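PDB 2CDQ: aspartokinase 1, chloroplastic from Arabidopsis thaliana, which catalyses the ATP-dependent phosphorylation of L-aspartate to 4-phospho-L-aspartate, the first step of lysine, threonine, methionine and isoleucine synthesis. Local coordinates for residues Lys25-Ser37 with Ile240-Asp254. Sequence-based numbering, arbitrary orientation.
Sequences KGITCVMKFGGSS and IGKALGLKEIQVWKD
V30, M31 and K32 pair in parallel with I249, Q250 and V251, joining strands 29-33 and 248-253, whose axes run 22° apart, through hydrogen bonds from Q250 N to V30 O, K32 N to Q250 O and W252 N to K32 O, each 3.0 Å. On one face of the sheet lie M31, Q250 and the two aromatic rings. F33 and W252 lie side by side in an offset stack. The F33 ring and the five-membered ring of W252 have centroids 4.3 Å apart and planes at 11°. F33 CZ sits over one face of the indole, and K32 O meets the indole at its edge. The M31 chain bends at its third torsion (97°), and this brings the methyl CE to the indole, 3.3 Å from W252 CZ2. SD approaches the ring obliquely, a Met-aromatic contact. Q250 lies alongside M31, extended beyond CG. Its NE2 donates to E248 OE2 at 2.7 Å, and OE2 lies close to the amide plane of Q250. The other end of the amide, OE1, receives a weak bond from W252 NE1.

The opposite face is aliphatic near V30. V30 CG1 rests on I249 CG1 and CG2 and on L246 CD1. The turn from helix 232-244 into the strand is a Schellman motif at G245, and L246 follows it. L246 CD2 reaches I27 CG2 at 3.7 Å.

K32 shares this face. Its NZ forms a salt bridge with D234 of helix 232-244. Beyond the strands, one water links G34 N, S37 OG and W252 O.

These strands belong to the amino acid kinase fold. K32 and G35 are ATP-binding residues by similarity, and G35 touches a bound lysine. The V30 face thus carries K32 into the probable nucleotide site, where the D234 salt bridge probably helps position K32 NZ.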
loop_
_atom_site.group_PDB
_atom_site.type_symbol
_atom_site.label_atom_id
_atom_site.label_comp_id
_atom_site.label_asym_id
_atom_site.label_seq_id
_atom_site.Cartn_x
_atom_site.Cartn_y
_atom_site.Cartn_z
ATOM N N LYS A 25 -35.177 -29.369 25.738
ATOM C CA LYS A 25 -34.344 -30.384 25.022
ATOM C C LYS A 25 -33.115 -29.765 24.328
ATOM O O LYS A 25 -32.640 -30.274 23.303
ATOM C CB LYS A 25 -35.204 -31.185 24.028
ATOM C CG LYS A 25 -35.859 -30.353 22.915
ATOM C CD LYS A 25 -36.633 -31.222 21.924
ATOM C CE LYS A 25 -38.112 -31.349 22.296
ATOM N NZ LYS A 25 -38.348 -32.134 23.547
ATOM N N GLY A 26 -32.609 -28.668 24.893
ATOM C CA GLY A 26 -31.355 -28.062 24.438
ATOM C C GLY A 26 -31.440 -26.620 23.966
ATOM O O GLY A 26 -32.483 -26.178 23.472
ATOM N N ILE A 27 -30.335 -25.891 24.132
ATOM C CA ILE A 27 -30.174 -24.537 23.590
ATOM C C ILE A 27 -30.141 -24.629 22.060
ATOM O O ILE A 27 -29.420 -25.466 21.511
ATOM C CB ILE A 27 -28.861 -23.872 24.102
ATOM C CG1 ILE A 27 -28.818 -23.808 25.637
ATOM C CG2 ILE A 27 -28.665 -22.494 23.479
ATOM C CD1 ILE A 27 -29.691 -22.732 26.269
ATOM N N THR A 28 -30.917 -23.786 21.376
ATOM C CA THR A 28 -31.027 -23.867 19.907
ATOM C C THR A 28 -30.238 -22.806 19.140
ATOM O O THR A 28 -29.799 -23.054 18.013
ATOM C CB THR A 28 -32.500 -23.844 19.419
ATOM O OG1 THR A 28 -33.225 -22.816 20.107
ATOM C CG2 THR A 28 -33.168 -25.192 19.658
ATOM N N CYS A 29 -30.066 -21.634 19.751
ATOM C CA CYS A 29 -29.371 -20.507 19.120
ATOM C C CYS A 29 -29.015 -19.409 20.121
ATOM O O CYS A 29 -29.528 -19.377 21.243
ATOM C CB CYS A 29 -30.229 -19.905 18.004
ATOM S SG CYS A 29 -31.814 -19.302 18.605
ATOM N N VAL A 30 -28.134 -18.511 19.690
ATOM C CA VAL A 30 -27.760 -17.328 20.462
ATOM C C VAL A 30 -28.231 -16.054 19.749
ATOM O O VAL A 30 -28.043 -15.899 18.541
ATOM C CB VAL A 30 -26.234 -17.291 20.767
ATOM C CG1 VAL A 30 -25.416 -17.713 19.553
ATOM C CG2 VAL A 30 -25.809 -15.922 21.254
ATOM N N MET A 31 -28.872 -15.166 20.505
ATOM C CA MET A 31 -29.349 -13.890 19.973
ATOM C C MET A 31 -28.607 -12.743 20.638
ATOM O O MET A 31 -28.569 -12.640 21.868
ATOM C CB MET A 31 -30.857 -13.749 20.173
ATOM C CG MET A 31 -31.655 -14.878 19.540
ATOM S SD MET A 31 -33.370 -14.903 20.068
ATOM C CE MET A 31 -34.152 -14.049 18.715
ATOM N N LYS A 32 -27.997 -11.901 19.812
ATOM C CA LYS A 32 -27.218 -10.775 20.298
ATOM C C LYS A 32 -27.972 -9.487 20.035
ATOM O O LYS A 32 -28.504 -9.280 18.940
ATOM C CB LYS A 32 -25.849 -10.736 19.618
ATOM C CG LYS A 32 -24.971 -9.566 20.029
ATOM C CD LYS A 32 -25.194 -8.354 19.143
ATOM C CE LYS A 32 -24.405 -7.167 19.639
ATOM N NZ LYS A 32 -24.070 -6.270 18.505
ATOM N N PHE A 33 -28.000 -8.625 21.048
ATOM C CA PHE A 33 -28.668 -7.330 20.959
ATOM C C PHE A 33 -27.733 -6.187 21.344
ATOM O O PHE A 33 -27.051 -6.242 22.375
ATOM C CB PHE A 33 -29.931 -7.324 21.828
ATOM C CG PHE A 33 -30.999 -8.257 21.341
ATOM C CD1 PHE A 33 -31.944 -7.827 20.412
ATOM C CD2 PHE A 33 -31.052 -9.567 21.795
ATOM C CE1 PHE A 33 -32.933 -8.689 19.944
ATOM C CE2 PHE A 33 -32.036 -10.443 21.333
ATOM C CZ PHE A 33 -32.979 -10.002 20.403
ATOM N N GLY A 34 -27.708 -5.161 20.500
ATOM C CA GLY A 34 -26.872 -3.985 20.713
ATOM C C GLY A 34 -27.460 -2.997 21.700
ATOM O O GLY A 34 -28.525 -3.229 22.273
ATOM N N GLY A 35 -26.759 -1.884 21.891
ATOM C CA GLY A 35 -27.143 -0.869 22.864
ATOM C C GLY A 35 -28.517 -0.271 22.641
ATOM O O GLY A 35 -29.325 -0.199 23.573
ATOM N N SER A 36 -28.785 0.148 21.405
ATOM C CA SER A 36 -30.043 0.819 21.069
ATOM C C SER A 36 -31.257 -0.098 21.244
ATOM O O SER A 36 -32.343 0.371 21.576
ATOM C CB SER A 36 -29.993 1.406 19.659
ATOM O OG SER A 36 -30.414 0.461 18.702
ATOM N N SER A 37 -31.052 -1.401 21.034
ATOM C CA SER A 37 -32.070 -2.427 21.283
ATOM C C SER A 37 -32.486 -2.521 22.744
ATOM O O SER A 37 -33.591 -2.954 23.050
ATOM C CB SER A 37 -31.578 -3.792 20.826
ATOM O OG SER A 37 -31.471 -3.835 19.421
ATOM N N ILE A 240 -19.943 -18.179 22.106
ATOM C CA ILE A 240 -20.986 -19.047 22.663
ATOM C C ILE A 240 -21.529 -20.027 21.612
ATOM O O ILE A 240 -21.747 -21.206 21.906
ATOM C CB ILE A 240 -22.131 -18.220 23.295
ATOM C CG1 ILE A 240 -21.628 -17.511 24.553
ATOM C CG2 ILE A 240 -23.321 -19.104 23.641
ATOM C CD1 ILE A 240 -22.491 -16.348 24.974
ATOM N N GLY A 241 -21.720 -19.535 20.391
ATOM C CA GLY A 241 -22.155 -20.365 19.267
ATOM C C GLY A 241 -21.261 -21.570 19.034
ATOM O O GLY A 241 -21.749 -22.706 19.011
ATOM N N LYS A 242 -19.957 -21.321 18.870
ATOM C CA LYS A 242 -18.958 -22.379 18.668
ATOM C C LYS A 242 -18.876 -23.325 19.869
ATOM O O LYS A 242 -18.794 -24.546 19.704
ATOM C CB LYS A 242 -17.576 -21.779 18.361
ATOM C CG LYS A 242 -16.457 -22.813 18.173
ATOM C CD LYS A 242 -15.157 -22.172 17.682
ATOM C CE LYS A 242 -14.117 -23.220 17.259
ATOM N NZ LYS A 242 -13.188 -23.617 18.360
ATOM N N ALA A 243 -18.915 -22.752 21.069
ATOM C CA ALA A 243 -18.804 -23.518 22.307
ATOM C C ALA A 243 -19.965 -24.494 22.494
ATOM O O ALA A 243 -19.789 -25.575 23.066
ATOM C CB ALA A 243 -18.695 -22.581 23.503
ATOM N N LEU A 244 -21.142 -24.114 22.003
ATOM C CA LEU A 244 -22.347 -24.928 22.163
ATOM C C LEU A 244 -22.794 -25.603 20.858
ATOM O O LEU A 244 -23.829 -26.274 20.829
ATOM C CB LEU A 244 -23.486 -24.085 22.761
ATOM C CG LEU A 244 -23.518 -23.857 24.278
ATOM C CD1 LEU A 244 -22.393 -22.936 24.749
ATOM C CD2 LEU A 244 -24.873 -23.303 24.708
ATOM N N GLY A 245 -22.012 -25.418 19.794
ATOM C CA GLY A 245 -22.286 -26.023 18.487
ATOM C C GLY A 245 -23.696 -25.804 17.962
ATOM O O GLY A 245 -24.323 -26.731 17.441
ATOM N N LEU A 246 -24.191 -24.574 18.090
ATOM C CA LEU A 246 -25.569 -24.249 17.722
ATOM C C LEU A 246 -25.773 -24.172 16.204
ATOM O O LEU A 246 -24.801 -24.159 15.441
ATOM C CB LEU A 246 -26.001 -22.953 18.407
ATOM C CG LEU A 246 -25.762 -22.896 19.921
ATOM C CD1 LEU A 246 -25.981 -21.497 20.461
ATOM C CD2 LEU A 246 -26.649 -23.885 20.653
ATOM N N LYS A 247 -27.036 -24.135 15.775
ATOM C CA LYS A 247 -27.380 -24.106 14.346
ATOM C C LYS A 247 -26.980 -22.791 13.679
ATOM O O LYS A 247 -26.441 -22.799 12.571
ATOM C CB LYS A 247 -28.878 -24.342 14.123
ATOM C CG LYS A 247 -29.515 -25.482 14.924
ATOM C CD LYS A 247 -31.039 -25.503 14.708
ATOM C CE LYS A 247 -31.687 -24.144 15.041
ATOM N NZ LYS A 247 -32.993 -23.934 14.349
ATOM N N GLU A 248 -27.267 -21.670 14.348
ATOM C CA GLU A 248 -26.879 -20.335 13.859
ATOM C C GLU A 248 -26.663 -19.301 14.970
ATOM O O GLU A 248 -27.165 -19.450 16.086
ATOM C CB GLU A 248 -27.875 -19.798 12.812
ATOM C CG GLU A 248 -29.228 -19.355 13.354
ATOM C CD GLU A 248 -30.082 -18.632 12.314
ATOM O OE1 GLU A 248 -29.819 -18.758 11.099
ATOM O OE2 GLU A 248 -31.030 -17.932 12.720
ATOM N N ILE A 249 -25.900 -18.260 14.642
ATOM C CA ILE A 249 -25.718 -17.100 15.514
ATOM C C ILE A 249 -26.457 -15.919 14.894
ATOM O O ILE A 249 -26.243 -15.593 13.729
ATOM C CB ILE A 249 -24.219 -16.763 15.720
ATOM C CG1 ILE A 249 -23.487 -17.960 16.337
ATOM C CG2 ILE A 249 -24.049 -15.530 16.608
ATOM C CD1 ILE A 249 -22.071 -18.151 15.831
ATOM N N GLN A 250 -27.342 -15.303 15.675
ATOM C CA GLN A 250 -28.179 -14.206 15.198
ATOM C C GLN A 250 -27.714 -12.876 15.760
ATOM O O GLN A 250 -27.497 -12.748 16.960
ATOM C CB GLN A 250 -29.635 -14.434 15.602
ATOM C CG GLN A 250 -30.349 -15.541 14.835
ATOM C CD GLN A 250 -31.811 -15.699 15.238
ATOM O OE1 GLN A 250 -32.353 -14.902 16.019
ATOM N NE2 GLN A 250 -32.458 -16.734 14.703
ATOM N N VAL A 251 -27.564 -11.887 14.888
ATOM C CA VAL A 251 -27.224 -10.527 15.305
ATOM C C VAL A 251 -28.392 -9.613 14.946
ATOM O O VAL A 251 -28.796 -9.533 13.785
ATOM C CB VAL A 251 -25.895 -10.047 14.658
ATOM C CG1 VAL A 251 -25.731 -8.539 14.758
ATOM C CG2 VAL A 251 -24.708 -10.749 15.301
ATOM N N TRP A 252 -28.942 -8.937 15.951
ATOM C CA TRP A 252 -30.133 -8.112 15.752
ATOM C C TRP A 252 -29.852 -6.625 15.482
ATOM O O TRP A 252 -28.983 -6.012 16.108
ATOM C CB TRP A 252 -31.108 -8.303 16.915
ATOM C CG TRP A 252 -31.746 -9.670 16.907
ATOM C CD1 TRP A 252 -31.240 -10.818 17.452
ATOM C CD2 TRP A 252 -32.997 -10.030 16.310
ATOM N NE1 TRP A 252 -32.099 -11.867 17.231
ATOM C CE2 TRP A 252 -33.184 -11.410 16.532
ATOM C CE3 TRP A 252 -33.977 -9.319 15.608
ATOM C CZ2 TRP A 252 -34.314 -12.092 16.076
ATOM C CZ3 TRP A 252 -35.099 -10.001 15.157
ATOM C CH2 TRP A 252 -35.258 -11.372 15.392
ATOM N N LYS A 253 -30.598 -6.077 14.523
ATOM C CA LYS A 253 -30.517 -4.670 14.126
ATOM C C LYS A 253 -31.921 -4.089 13.909
ATOM O O LYS A 253 -32.916 -4.805 14.032
ATOM C CB LYS A 253 -29.686 -4.521 12.846
ATOM C CG LYS A 253 -28.177 -4.660 13.034
ATOM C CD LYS A 253 -27.413 -3.973 11.911
ATOM C CE LYS A 253 -27.321 -2.464 12.138
ATOM N NZ LYS A 253 -26.772 -1.745 10.950
ATOM N N ASP A 254 -31.995 -2.798 13.578
ATOM C CA ASP A 254 -33.278 -2.121 13.350
ATOM C C ASP A 254 -33.689 -2.012 11.874
ATOM O O ASP A 254 -34.731 -1.429 11.553
ATOM C CB ASP A 254 -33.267 -0.736 13.997
ATOM C CG ASP A 254 -33.288 -0.805 15.511
ATOM O OD1 ASP A 254 -33.896 -1.748 16.065
ATOM O OD2 ASP A 254 -32.700 0.092 16.152
HETATM O O HOH W 1 -29.269 -5.018 18.414
#